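Local atomic coordinates of pyroglutamyl-peptidase I (Fervidobacterium islandicum, PDB entry 6LTQ), a protein that removes the N-terminal pyroglutamyl residue from peptides, and probably contributes to keratin breakdown in this thermophilic bacterium. Residues Thr20-Phe25 with Leu53-Ser58. Sequence-based numbering, arbitrary orientation.
Sequences TGFEPF and LILPVS
F22 and L55 pair across two parallel strand ends, 20-22 and 53-55, whose axes approach to 4.5 Å. Three backbone hydrogen bonds set the register: G21 N gives to L53 O, L55 N to G21 O at 2.8 Å, nearly straight at 169°, and E23 N to L55 O, just past the strand.

Followed outward, F22 first meets V57, with CB 3.9 Å from V57 CG2. CG stands anti to the carbonyl carbon (chi1 -75°), which brings the CD1-CE1 side of the ring against L55: CD1 lies 3.6 Å from L55 O, CE1 3.6 Å from L55 CB, and CZ reaches L55 CD1. CE1 also meets P56 O, at the ring edge and near its plane. Replacing the F22 ring with the methyl of an alanine would probably open a gap against L55 CB and CD1 and V159.

Beyond the strands, E23 lays CG against I54 CG2 at 3.6 Å, while OE1 accepts a bond from a water that in turn accepts from V57 N, bridging the two loops. V57 also turns CG1 to F25 CB, at 3.9 Å. F22 and V57 both touch I155, next in sequence to the oxidised C156, a cysteinesulfonic acid.

The contact joins the parallel strands 15-22 and 48-55 of a beta-alpha-beta unit whose helix is 32-40. M34 and V37 of that helix pack on I54; on the sheet's other face, V159 of helix 158-170 touches both F22 and L55, and V65 of helix 59-72 touches L55.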
ATOM      1  N   THR D  20     -10.351  -2.250 -27.800  1.00 15.32           N
ATOM      2  CA  THR D  20     -10.013  -3.641 -27.546  1.00 17.58           C
ATOM      3  C   THR D  20     -10.070  -3.957 -26.058  1.00 21.56           C
ATOM      4  O   THR D  20      -9.888  -3.081 -25.204  1.00 22.78           O
ATOM      5  CB  THR D  20      -8.621  -3.995 -28.102  1.00 24.87           C
ATOM      6  OG1 THR D  20      -7.615  -3.356 -27.311  1.00 22.13           O
ATOM      7  CG2 THR D  20      -8.483  -3.524 -29.547  1.00 25.30           C
ATOM      8  N   GLY D  21     -10.315  -5.234 -25.760  1.00 18.87           N
ATOM      9  CA  GLY D  21     -10.234  -5.757 -24.424  1.00 15.93           C
ATOM     10  C   GLY D  21      -9.495  -7.097 -24.490  1.00 17.86           C
ATOM     11  O   GLY D  21      -9.108  -7.533 -25.572  1.00 26.27           O
ATOM     12  N   PHE D  22      -9.338  -7.706 -23.331  1.00 20.31           N
ATOM     13  CA  PHE D  22      -8.663  -8.994 -23.232  1.00 20.81           C
ATOM     14  C   PHE D  22      -9.570 -10.029 -22.584  1.00 29.21           C
ATOM     15  O   PHE D  22     -10.441  -9.705 -21.765  1.00 21.56           O
ATOM     16  CB  PHE D  22      -7.376  -8.881 -22.434  1.00 22.53           C
ATOM     17  CG  PHE D  22      -6.262  -8.215 -23.196  1.00 28.93           C
ATOM     18  CD1 PHE D  22      -5.533  -8.922 -24.140  1.00 20.97           C
ATOM     19  CD2 PHE D  22      -5.959  -6.878 -22.982  1.00 24.54           C
ATOM     20  CE1 PHE D  22      -4.513  -8.316 -24.845  1.00 25.78           C
ATOM     21  CE2 PHE D  22      -4.927  -6.264 -23.685  1.00 21.59           C
ATOM     22  CZ  PHE D  22      -4.202  -6.979 -24.612  1.00 25.42           C
ATOM     23  N   GLU D  23      -9.343 -11.283 -22.962  1.00 26.01           N
ATOM     24  CA  GLU D  23     -10.015 -12.413 -22.352  1.00 25.42           C
ATOM     25  C   GLU D  23      -9.580 -12.576 -20.893  1.00 23.41           C
ATOM     26  O   GLU D  23      -8.575 -11.999 -20.466  1.00 21.72           O
ATOM     27  CB  GLU D  23      -9.711 -13.675 -23.164  1.00 31.28           C
ATOM     28  CG  GLU D  23     -10.091 -13.489 -24.625  1.00 27.28           C
ATOM     29  CD  GLU D  23      -9.792 -14.692 -25.520  1.00 29.70           C
ATOM     30  OE1 GLU D  23      -9.043 -15.604 -25.105  1.00 30.99           O
ATOM     31  OE2 GLU D  23     -10.322 -14.713 -26.653  1.00 35.83           O
ATOM     32  N   PRO D  24     -10.341 -13.330 -20.099  1.00 25.68           N
ATOM     33  CA  PRO D  24      -9.914 -13.604 -18.723  1.00 28.16           C
ATOM     34  C   PRO D  24      -8.608 -14.383 -18.699  1.00 37.49           C
ATOM     35  O   PRO D  24      -8.283 -15.126 -19.631  1.00 29.09           O
ATOM     36  CB  PRO D  24     -11.068 -14.437 -18.144  1.00 29.64           C
ATOM     37  CG  PRO D  24     -12.249 -14.150 -19.062  1.00 26.73           C
ATOM     38  CD  PRO D  24     -11.657 -13.928 -20.408  1.00 25.54           C
ATOM     39  N   PHE D  25      -7.860 -14.206 -17.612  1.00 26.12           N
ATOM     40  CA  PHE D  25      -6.564 -14.849 -17.448  1.00 26.12           C
ATOM     41  C   PHE D  25      -6.229 -14.928 -15.964  1.00 25.53           C
ATOM     42  O   PHE D  25      -6.899 -14.329 -15.118  1.00 28.53           O
ATOM     43  CB  PHE D  25      -5.466 -14.104 -18.212  1.00 26.86           C
ATOM     44  CG  PHE D  25      -5.097 -12.784 -17.594  1.00 27.01           C
ATOM     45  CD1 PHE D  25      -5.895 -11.670 -17.806  1.00 21.33           C
ATOM     46  CD2 PHE D  25      -3.971 -12.666 -16.787  1.00 31.05           C
ATOM     47  CE1 PHE D  25      -5.571 -10.445 -17.228  1.00 34.50           C
ATOM     48  CE2 PHE D  25      -3.638 -11.448 -16.208  1.00 28.66           C
ATOM     49  CZ  PHE D  25      -4.442 -10.334 -16.432  1.00 25.17           C
ATOM     50  N   LEU D  53     -12.850  -5.337 -30.474  1.00 24.03           N
ATOM     51  CA  LEU D  53     -12.085  -6.560 -30.662  1.00 25.31           C
ATOM     52  C   LEU D  53     -11.613  -7.062 -29.308  1.00 32.86           C
ATOM     53  O   LEU D  53     -11.051  -6.288 -28.530  1.00 26.11           O
ATOM     54  CB  LEU D  53     -10.900  -6.305 -31.600  1.00 25.23           C
ATOM     55  CG  LEU D  53      -9.941  -7.483 -31.734  1.00 27.23           C
ATOM     56  CD1 LEU D  53     -10.648  -8.618 -32.467  1.00 39.11           C
ATOM     57  CD2 LEU D  53      -8.731  -7.046 -32.542  1.00 33.25           C
ATOM     58  N   ILE D  54     -11.840  -8.342 -29.031  1.00 23.52           N
ATOM     59  CA  ILE D  54     -11.321  -8.994 -27.836  1.00 28.01           C
ATOM     60  C   ILE D  54     -10.066  -9.767 -28.219  1.00 43.05           C
ATOM     61  O   ILE D  54     -10.079 -10.560 -29.171  1.00 26.72           O
ATOM     62  CB  ILE D  54     -12.368  -9.918 -27.198  1.00 26.10           C
ATOM     63  CG1 ILE D  54     -13.645  -9.141 -26.883  1.00 32.24           C
ATOM     64  CG2 ILE D  54     -11.810 -10.568 -25.942  1.00 25.55           C
ATOM     65  CD1 ILE D  54     -13.429  -7.987 -25.944  1.00 29.40           C
ATOM     66  N   LEU D  55      -8.981  -9.525 -27.495  1.00 21.02           N
ATOM     67  CA  LEU D  55      -7.701 -10.152 -27.791  1.00 17.92           C
ATOM     68  C   LEU D  55      -7.406 -11.282 -26.827  1.00 26.66           C
ATOM     69  O   LEU D  55      -7.799 -11.235 -25.653  1.00 27.18           O
ATOM     70  CB  LEU D  55      -6.573  -9.113 -27.709  1.00 23.02           C
ATOM     71  CG  LEU D  55      -6.743  -7.937 -28.655  1.00 18.81           C
ATOM     72  CD1 LEU D  55      -5.738  -6.838 -28.297  1.00 24.11           C
ATOM     73  CD2 LEU D  55      -6.562  -8.368 -30.115  1.00 26.03           C
ATOM     74  N   PRO D  56      -6.693 -12.305 -27.285  1.00 22.69           N
ATOM     75  CA  PRO D  56      -6.255 -13.353 -26.370  1.00 25.29           C
ATOM     76  C   PRO D  56      -5.094 -12.864 -25.519  1.00 20.02           C
ATOM     77  O   PRO D  56      -4.248 -12.085 -25.960  1.00 23.20           O
ATOM     78  CB  PRO D  56      -5.797 -14.472 -27.311  1.00 31.69           C
ATOM     79  CG  PRO D  56      -5.336 -13.735 -28.525  1.00 20.82           C
ATOM     80  CD  PRO D  56      -6.239 -12.548 -28.672  1.00 22.08           C
ATOM     81  N   VAL D  57      -5.036 -13.379 -24.304  1.00 22.31           N
ATOM     82  CA  VAL D  57      -3.904 -13.104 -23.436  1.00 21.61           C
ATOM     83  C   VAL D  57      -2.822 -14.115 -23.799  1.00 20.37           C
ATOM     84  O   VAL D  57      -2.641 -15.140 -23.131  1.00 29.24           O
ATOM     85  CB  VAL D  57      -4.309 -13.161 -21.957  1.00 25.13           C
ATOM     86  CG1 VAL D  57      -3.100 -12.848 -21.063  1.00 26.84           C
ATOM     87  CG2 VAL D  57      -5.469 -12.172 -21.704  1.00 19.38           C
ATOM     88  N   SER D  58      -2.099 -13.818 -24.873  1.00 28.01           N
ATOM     89  CA  SER D  58      -1.126 -14.740 -25.450  1.00 30.61           C
ATOM     90  C   SER D  58      -0.006 -13.924 -26.072  1.00 22.60           C
ATOM     91  O   SER D  58      -0.268 -13.045 -26.894  1.00 21.40           O
ATOM     92  CB  SER D  58      -1.780 -15.641 -26.516  1.00 40.17           C
ATOM     93  OG  SER D  58      -0.836 -16.115 -27.466  1.00 39.44           O
TER
HETATM   94  O   HOH W   1      -6.552 -15.845 -24.015  1.00 26.77           O